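Local coordinates for DUF5642 domain-containing protein (Mycobacterium smegmatis, PDB 4TMD) that is of unknown function but is made with a signal sequence and is probably a mycobacterial lipoprotein of the DUF5642 family, at residues 158-163 against 187-192; 8-13 against 83-88. All coordinates share one frame; numbering follows the deposited sequence.

Contact 1: 158-163 against 187-192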
ATOM      1  N   TYR A 158      -6.131   6.647  11.947  1.00 15.94           N
ATOM      2  CA  TYR A 158      -5.936   6.895  10.526  1.00 17.91           C
ATOM      3  C   TYR A 158      -4.902   5.954   9.976  1.00 18.36           C
ATOM      4  O   TYR A 158      -3.928   5.586  10.643  1.00 13.81           O
ATOM      5  CB  TYR A 158      -5.501   8.339  10.252  1.00 16.27           C
ATOM      6  CG  TYR A 158      -6.575   9.367  10.484  1.00 21.38           C
ATOM      7  CD1 TYR A 158      -7.420   9.758   9.457  1.00 24.93           C
ATOM      8  CD2 TYR A 158      -6.739   9.960  11.740  1.00 28.42           C
ATOM      9  CE1 TYR A 158      -8.405  10.704   9.666  1.00 28.67           C
ATOM     10  CE2 TYR A 158      -7.735  10.907  11.964  1.00 23.59           C
ATOM     11  CZ  TYR A 158      -8.561  11.273  10.921  1.00 30.45           C
ATOM     12  OH  TYR A 158      -9.544  12.212  11.123  1.00 35.76           O
ATOM     13  N   MET A 159      -5.081   5.596   8.722  1.00 15.14           N
ATOM     14  CA  MET A 159      -4.053   4.833   8.044  1.00 21.08           C
ATOM     15  C   MET A 159      -3.958   5.356   6.636  1.00 17.95           C
ATOM     16  O   MET A 159      -4.993   5.594   6.024  1.00 15.51           O
ATOM     17  CB  MET A 159      -4.392   3.348   8.052  1.00 19.63           C
ATOM     18  CG  MET A 159      -3.405   2.493   7.310  1.00 23.04           C
ATOM     19  SD  MET A 159      -3.616   0.760   7.783  1.00 32.66           S
ATOM     20  CE  MET A 159      -2.623   0.691   9.269  1.00 20.73           C
ATOM     21  N   VAL A 160      -2.735   5.563   6.144  1.00 13.67           N
ATOM     22  CA  VAL A 160      -2.542   6.020   4.777  1.00 13.28           C
ATOM     23  C   VAL A 160      -1.706   4.983   4.065  1.00 15.41           C
ATOM     24  O   VAL A 160      -0.692   4.534   4.593  1.00 14.76           O
ATOM     25  CB  VAL A 160      -1.854   7.403   4.709  1.00 22.84           C
ATOM     26  CG1 VAL A 160      -1.503   7.752   3.264  1.00 20.68           C
ATOM     27  CG2 VAL A 160      -2.749   8.479   5.336  1.00 17.77           C
ATOM     28  N   ILE A 161      -2.149   4.575   2.885  1.00 13.73           N
ATOM     29  CA  ILE A 161      -1.452   3.545   2.140  1.00 15.44           C
ATOM     30  C   ILE A 161      -1.114   4.018   0.731  1.00 14.24           C
ATOM     31  O   ILE A 161      -2.006   4.392  -0.037  1.00 19.53           O
ATOM     32  CB  ILE A 161      -2.282   2.255   2.027  1.00 17.66           C
ATOM     33  CG1 ILE A 161      -2.798   1.821   3.400  1.00 21.30           C
ATOM     34  CG2 ILE A 161      -1.448   1.161   1.377  1.00 25.03           C
ATOM     35  CD1 ILE A 161      -3.550   0.523   3.345  1.00 33.65           C
ATOM     36  N   VAL A 162       0.171   4.007   0.404  1.00 12.30           N
ATOM     37  CA  VAL A 162       0.595   4.287  -0.959  1.00 11.74           C
ATOM     38  C   VAL A 162       1.009   2.965  -1.589  1.00 15.16           C
ATOM     39  O   VAL A 162       1.822   2.218  -1.030  1.00 17.13           O
ATOM     40  CB  VAL A 162       1.752   5.324  -1.014  1.00 16.45           C
ATOM     41  CG1 VAL A 162       2.289   5.484  -2.463  1.00 10.88           C
ATOM     42  CG2 VAL A 162       1.269   6.674  -0.459  1.00 13.07           C
ATOM     43  N   THR A 163       0.414   2.661  -2.735  1.00 14.99           N
ATOM     44  CA  THR A 163       0.792   1.481  -3.506  1.00 16.76           C
ATOM     45  C   THR A 163       1.352   1.928  -4.848  1.00 15.96           C
ATOM     46  O   THR A 163       0.730   2.733  -5.542  1.00 19.31           O
ATOM     47  CB  THR A 163      -0.402   0.540  -3.727  1.00 17.54           C
ATOM     48  OG1 THR A 163      -0.960   0.175  -2.454  1.00 20.70           O
ATOM     49  CG2 THR A 163       0.055  -0.719  -4.459  1.00 21.94           C
ATOM     50  N   SER A 187       4.533  10.712   2.725  1.00 12.28           N
ATOM     51  CA  SER A 187       4.740  11.842   3.612  1.00 11.63           C
ATOM     52  C   SER A 187       3.791  12.987   3.285  1.00 13.88           C
ATOM     53  O   SER A 187       3.226  13.627   4.181  1.00 15.24           O
ATOM     54  CB  SER A 187       6.185  12.311   3.520  1.00 14.92           C
ATOM     55  OG  SER A 187       7.042  11.275   3.939  1.00 25.50           O
ATOM     56  N   ALA A 188       3.615  13.250   1.995  1.00 10.44           N
ATOM     57  CA  ALA A 188       2.783  14.364   1.583  1.00 14.75           C
ATOM     58  C   ALA A 188       1.320  14.098   1.925  1.00 12.10           C
ATOM     59  O   ALA A 188       0.609  15.014   2.349  1.00 11.53           O
ATOM     60  CB  ALA A 188       2.958  14.645   0.076  1.00 15.19           C
ATOM     61  N   ALA A 189       0.878  12.850   1.751  1.00 15.39           N
ATOM     62  CA  ALA A 189      -0.512  12.494   2.009  1.00 16.04           C
ATOM     63  C   ALA A 189      -0.843  12.601   3.491  1.00 14.77           C
ATOM     64  O   ALA A 189      -1.934  13.032   3.865  1.00 16.36           O
ATOM     65  CB  ALA A 189      -0.809  11.087   1.518  1.00 15.20           C
ATOM     66  N   VAL A 190       0.094  12.172   4.331  1.00 13.43           N
ATOM     67  CA  VAL A 190      -0.127  12.224   5.764  1.00 12.89           C
ATOM     68  C   VAL A 190      -0.233  13.686   6.180  1.00 14.11           C
ATOM     69  O   VAL A 190      -1.117  14.048   6.946  1.00 13.75           O
ATOM     70  CB  VAL A 190       0.980  11.497   6.545  1.00 13.93           C
ATOM     71  CG1 VAL A 190       0.940  11.863   8.018  1.00 16.02           C
ATOM     72  CG2 VAL A 190       0.830   9.985   6.388  1.00 13.39           C
ATOM     73  N   ALA A 191       0.625  14.535   5.629  1.00 13.76           N
ATOM     74  CA  ALA A 191       0.602  15.952   5.983  1.00 14.94           C
ATOM     75  C   ALA A 191      -0.676  16.614   5.476  1.00 17.91           C
ATOM     76  O   ALA A 191      -1.252  17.487   6.143  1.00 17.06           O
ATOM     77  CB  ALA A 191       1.844  16.671   5.437  1.00 13.51           C
ATOM     78  N   ALA A 192      -1.146  16.189   4.307  1.00 13.26           N
ATOM     79  CA  ALA A 192      -2.384  16.746   3.755  1.00 11.61           C
ATOM     80  C   ALA A 192      -3.604  16.324   4.590  1.00 16.29           C
ATOM     81  O   ALA A 192      -4.456  17.149   4.925  1.00 14.87           O
ATOM     82  CB  ALA A 192      -2.562  16.316   2.298  1.00 13.06           C
TER
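Helix 179-194, the C-terminal helix, packs on one face of the antiparallel sheet of this DUF5642 domain, a family of the Mog1p/PsbP clan, and here it meets strand 158-166 through Val160, Ala189 and Val190. The two backbones come nearest at Val160 and Val190, where the CA atoms lie 6.7 Å apart. Val160 divides its branches between two successive residues of the helix. Val160 CG1 lies anti to the backbone N (chi1 172°) and beside the carbonyl carbon, and reaches 3.8 Å from Ala189 CB. Ala189 points its CB at the strand and meets Val160 with that methyl alone. The other branch of Val160, CG2, stands beside the backbone N and turns to the matching branch of Val190. All three residues are buried, and the join is wholly apolar packing. Leu186, a turn earlier in the same helix, also touches Val160, while Val190 reaches on to Ala153 and Phe155 of the neighbouring strand 145-155. On the strand side, the backbone of Val160 is hydrogen-bonded to Ala153, which ties the two strands beneath the helix. The two valines meet at a slant, methyl against methyl: Val160 CB is 4.1 Å from Val190 CG2, and Val160 CG2 lies 4.0 Å from that same Val190 CG2.

Contact 2: 8-13 against 83-88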
ATOM      1  N   ALA A   8     -10.513  13.176   3.207  1.00 18.89           N
ATOM      2  CA  ALA A   8     -10.892  13.798   1.934  1.00 24.25           C
ATOM      3  C   ALA A   8      -9.762  14.669   1.398  1.00 20.36           C
ATOM      4  O   ALA A   8      -9.707  14.978   0.216  1.00 20.12           O
ATOM      5  CB  ALA A   8     -12.170  14.629   2.096  1.00 19.19           C
ATOM      6  N   LYS A   9      -8.851  15.081   2.263  1.00 18.04           N
ATOM      7  CA  LYS A   9      -7.793  15.960   1.796  1.00 18.42           C
ATOM      8  C   LYS A   9      -6.748  15.230   0.945  1.00 21.96           C
ATOM      9  O   LYS A   9      -5.817  15.879   0.472  1.00 18.90           O
ATOM     10  CB  LYS A   9      -7.126  16.665   2.983  1.00 19.66           C
ATOM     11  CG  LYS A   9      -8.072  17.628   3.735  1.00 19.66           C
ATOM     12  CD  LYS A   9      -7.326  18.431   4.783  1.00 29.26           C
ATOM     13  CE  LYS A   9      -8.228  18.847   5.920  1.00 39.90           C
ATOM     14  NZ  LYS A   9      -9.402  19.598   5.407  1.00 42.01           N
ATOM     15  N   VAL A  10      -6.887  13.911   0.721  1.00 16.47           N
ATOM     16  CA  VAL A  10      -5.999  13.235  -0.249  1.00 20.14           C
ATOM     17  C   VAL A  10      -6.184  13.789  -1.647  1.00 17.12           C
ATOM     18  O   VAL A  10      -5.324  13.606  -2.508  1.00 16.37           O
ATOM     19  CB  VAL A  10      -6.217  11.700  -0.391  1.00 24.11           C
ATOM     20  CG1 VAL A  10      -5.623  10.963   0.749  1.00 28.06           C
ATOM     21  CG2 VAL A  10      -7.683  11.355  -0.642  1.00 15.87           C
ATOM     22  N   ALA A  11      -7.328  14.436  -1.872  1.00 20.04           N
ATOM     23  CA  ALA A  11      -7.619  15.088  -3.153  1.00 20.63           C
ATOM     24  C   ALA A  11      -6.524  16.090  -3.476  1.00 23.73           C
ATOM     25  O   ALA A  11      -6.207  16.309  -4.632  1.00 22.64           O
ATOM     26  CB  ALA A  11      -8.989  15.776  -3.117  1.00 19.72           C
ATOM     27  N   GLN A  12      -5.922  16.669  -2.443  1.00 20.15           N
ATOM     28  CA  GLN A  12      -4.828  17.621  -2.631  1.00 18.48           C
ATOM     29  C   GLN A  12      -3.666  17.066  -3.462  1.00 23.25           C
ATOM     30  O   GLN A  12      -2.986  17.809  -4.180  1.00 21.50           O
ATOM     31  CB  GLN A  12      -4.305  18.064  -1.268  1.00 26.05           C
ATOM     32  CG  GLN A  12      -4.157  19.531  -1.092  1.00 17.88           C
ATOM     33  CD  GLN A  12      -3.692  19.874   0.310  1.00 20.20           C
ATOM     34  OE1 GLN A  12      -4.493  20.115   1.205  1.00 21.26           O
ATOM     35  NE2 GLN A  12      -2.388  19.885   0.501  1.00 16.18           N
ATOM     36  N   LEU A  13      -3.435  15.757  -3.363  1.00 17.57           N
ATOM     37  CA  LEU A  13      -2.275  15.150  -4.009  1.00 16.57           C
ATOM     38  C   LEU A  13      -2.414  15.014  -5.525  1.00 16.62           C
ATOM     39  O   LEU A  13      -1.483  14.593  -6.199  1.00 19.24           O
ATOM     40  CB  LEU A  13      -1.981  13.783  -3.378  1.00 20.45           C
ATOM     41  CG  LEU A  13      -0.972  13.870  -2.212  1.00 21.64           C
ATOM     42  CD1 LEU A  13      -1.497  14.708  -1.048  1.00 19.80           C
ATOM     43  CD2 LEU A  13      -0.534  12.506  -1.739  1.00 26.96           C
ATOM     44  N   VAL A  83      -2.917   6.452  -3.810  1.00 12.33           N
ATOM     45  CA  VAL A  83      -2.800   6.965  -2.441  1.00 13.10           C
ATOM     46  C   VAL A  83      -4.161   6.855  -1.738  1.00 17.79           C
ATOM     47  O   VAL A  83      -5.092   7.574  -2.084  1.00 17.45           O
ATOM     48  CB  VAL A  83      -2.308   8.431  -2.416  1.00 18.77           C
ATOM     49  CG1 VAL A  83      -2.139   8.908  -0.970  1.00 14.00           C
ATOM     50  CG2 VAL A  83      -0.987   8.559  -3.160  1.00 14.93           C
ATOM     51  N   MET A  84      -4.267   5.948  -0.762  1.00 16.41           N
ATOM     52  CA  MET A  84      -5.517   5.732  -0.035  1.00 17.18           C
ATOM     53  C   MET A  84      -5.414   6.236   1.403  1.00 16.47           C
ATOM     54  O   MET A  84      -4.426   5.967   2.083  1.00 15.62           O
ATOM     55  CB  MET A  84      -5.897   4.242  -0.017  1.00 17.87           C
ATOM     56  CG  MET A  84      -6.107   3.633  -1.392  1.00 34.92           C
ATOM     57  SD  MET A  84      -6.475   1.859  -1.346  1.00 66.80           S
ATOM     58  CE  MET A  84      -4.918   1.156  -0.815  1.00 38.04           C
ATOM     59  N   ALA A  85      -6.428   6.981   1.835  1.00 15.87           N
ATOM     60  CA  ALA A  85      -6.523   7.459   3.215  1.00 21.77           C
ATOM     61  C   ALA A  85      -7.741   6.830   3.864  1.00 16.24           C
ATOM     62  O   ALA A  85      -8.840   6.885   3.308  1.00 15.94           O
ATOM     63  CB  ALA A  85      -6.619   8.994   3.277  1.00 14.18           C
ATOM     64  N   VAL A  86      -7.529   6.246   5.039  1.00 19.12           N
ATOM     65  CA  VAL A  86      -8.562   5.519   5.771  1.00 13.85           C
ATOM     66  C   VAL A  86      -8.718   6.069   7.184  1.00 21.77           C
ATOM     67  O   VAL A  86      -7.721   6.374   7.840  1.00 17.64           O
ATOM     68  CB  VAL A  86      -8.219   4.019   5.863  1.00 15.63           C
ATOM     69  CG1 VAL A  86      -9.212   3.279   6.763  1.00 24.78           C
ATOM     70  CG2 VAL A  86      -8.179   3.396   4.487  1.00 27.86           C
ATOM     71  N   GLU A  87      -9.961   6.213   7.637  1.00 21.48           N
ATOM     72  CA  GLU A  87     -10.239   6.521   9.047  1.00 20.16           C
ATOM     73  C   GLU A  87     -11.181   5.456   9.574  1.00 19.26           C
ATOM     74  O   GLU A  87     -12.218   5.217   8.962  1.00 20.33           O
ATOM     75  CB  GLU A  87     -10.855   7.912   9.199  1.00 18.63           C
ATOM     76  CG  GLU A  87     -11.045   8.337  10.645  1.00 28.73           C
ATOM     77  CD  GLU A  87     -11.734   9.689  10.797  1.00 40.82           C
ATOM     78  OE1 GLU A  87     -12.182  10.000  11.922  1.00 48.23           O
ATOM     79  OE2 GLU A  87     -11.819  10.447   9.807  1.00 40.27           O
ATOM     80  N   THR A  88     -10.816   4.805  10.682  1.00 20.09           N
ATOM     81  CA  THR A  88     -11.625   3.728  11.259  1.00 22.59           C
ATOM     82  C   THR A  88     -12.070   4.010  12.704  1.00 25.24           C
ATOM     83  O   THR A  88     -11.524   4.874  13.374  1.00 19.35           O
ATOM     84  CB  THR A  88     -10.863   2.399  11.244  1.00 27.15           C
ATOM     85  OG1 THR A  88      -9.523   2.612  11.702  1.00 22.16           O
ATOM     86  CG2 THR A  88     -10.812   1.844   9.837  1.00 36.68           C
TER
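Val10, on the 3-10 turn that precedes strand 22-30, points its CB toward strand 79-88 and drops CG1 onto the sheet. Beyond CB the side chain splits. Val10 CG1, turned away from its own carbonyl carbon and lying beside the backbone N (chi1 -77°), comes to 3.4 Å from Ala85 CB, closer than carbons usually pack. Val10 CG1 is also 4.4 Å from Val83 CG1, a looser touch along the same face of the strand. CG2 takes the more hindered place between the backbone N and carbonyl carbon. Leu13, one 3-10 turn further on, uses CD2 for its share: Leu13 CD2 lies 4.0 Å from Val83 CG1, with the two side chains crossing at about a right angle. Leu13 N donates to Val10 O, 3.0 Å away, one of three i to i+3 bonds in the turn, and the spacing of three puts Val10 and Leu13 on the same side. Val10 O is gripped twice, since Thr72 OG1 of strand 67-76 also bonds to it. Leu13 touches Leu185, Ala189 and Ala192 of helix 179-194, and Val83 touches Ala189 and Val162, so the N-terminal turn sits beside the C-terminal helix over strand 79-88, with strand 158-166 next in the sheet.

Overall arrangement
From the N terminus, the chain first makes the 3-10 turn 8-13 and runs through strands 22-30, 46-48 and 67-76 before strand 79-88 comes back to it, closing contact 2 over 69 intervening residues. The chain then lays down the far half of the sheet before strand 158-166 returns to pair with 79-88, and contact 1 closes a much shorter loop of 23 residues to helix 179-194. The two loops follow in series, neither nested nor crossed, yet their centres are only about 7 Å apart. Probable backbone bonds Ile161 N to Met84 O and Met159 O to Val86 N join them. Together they bring turn 8-13 and helix 179-194 onto one face of the sheet.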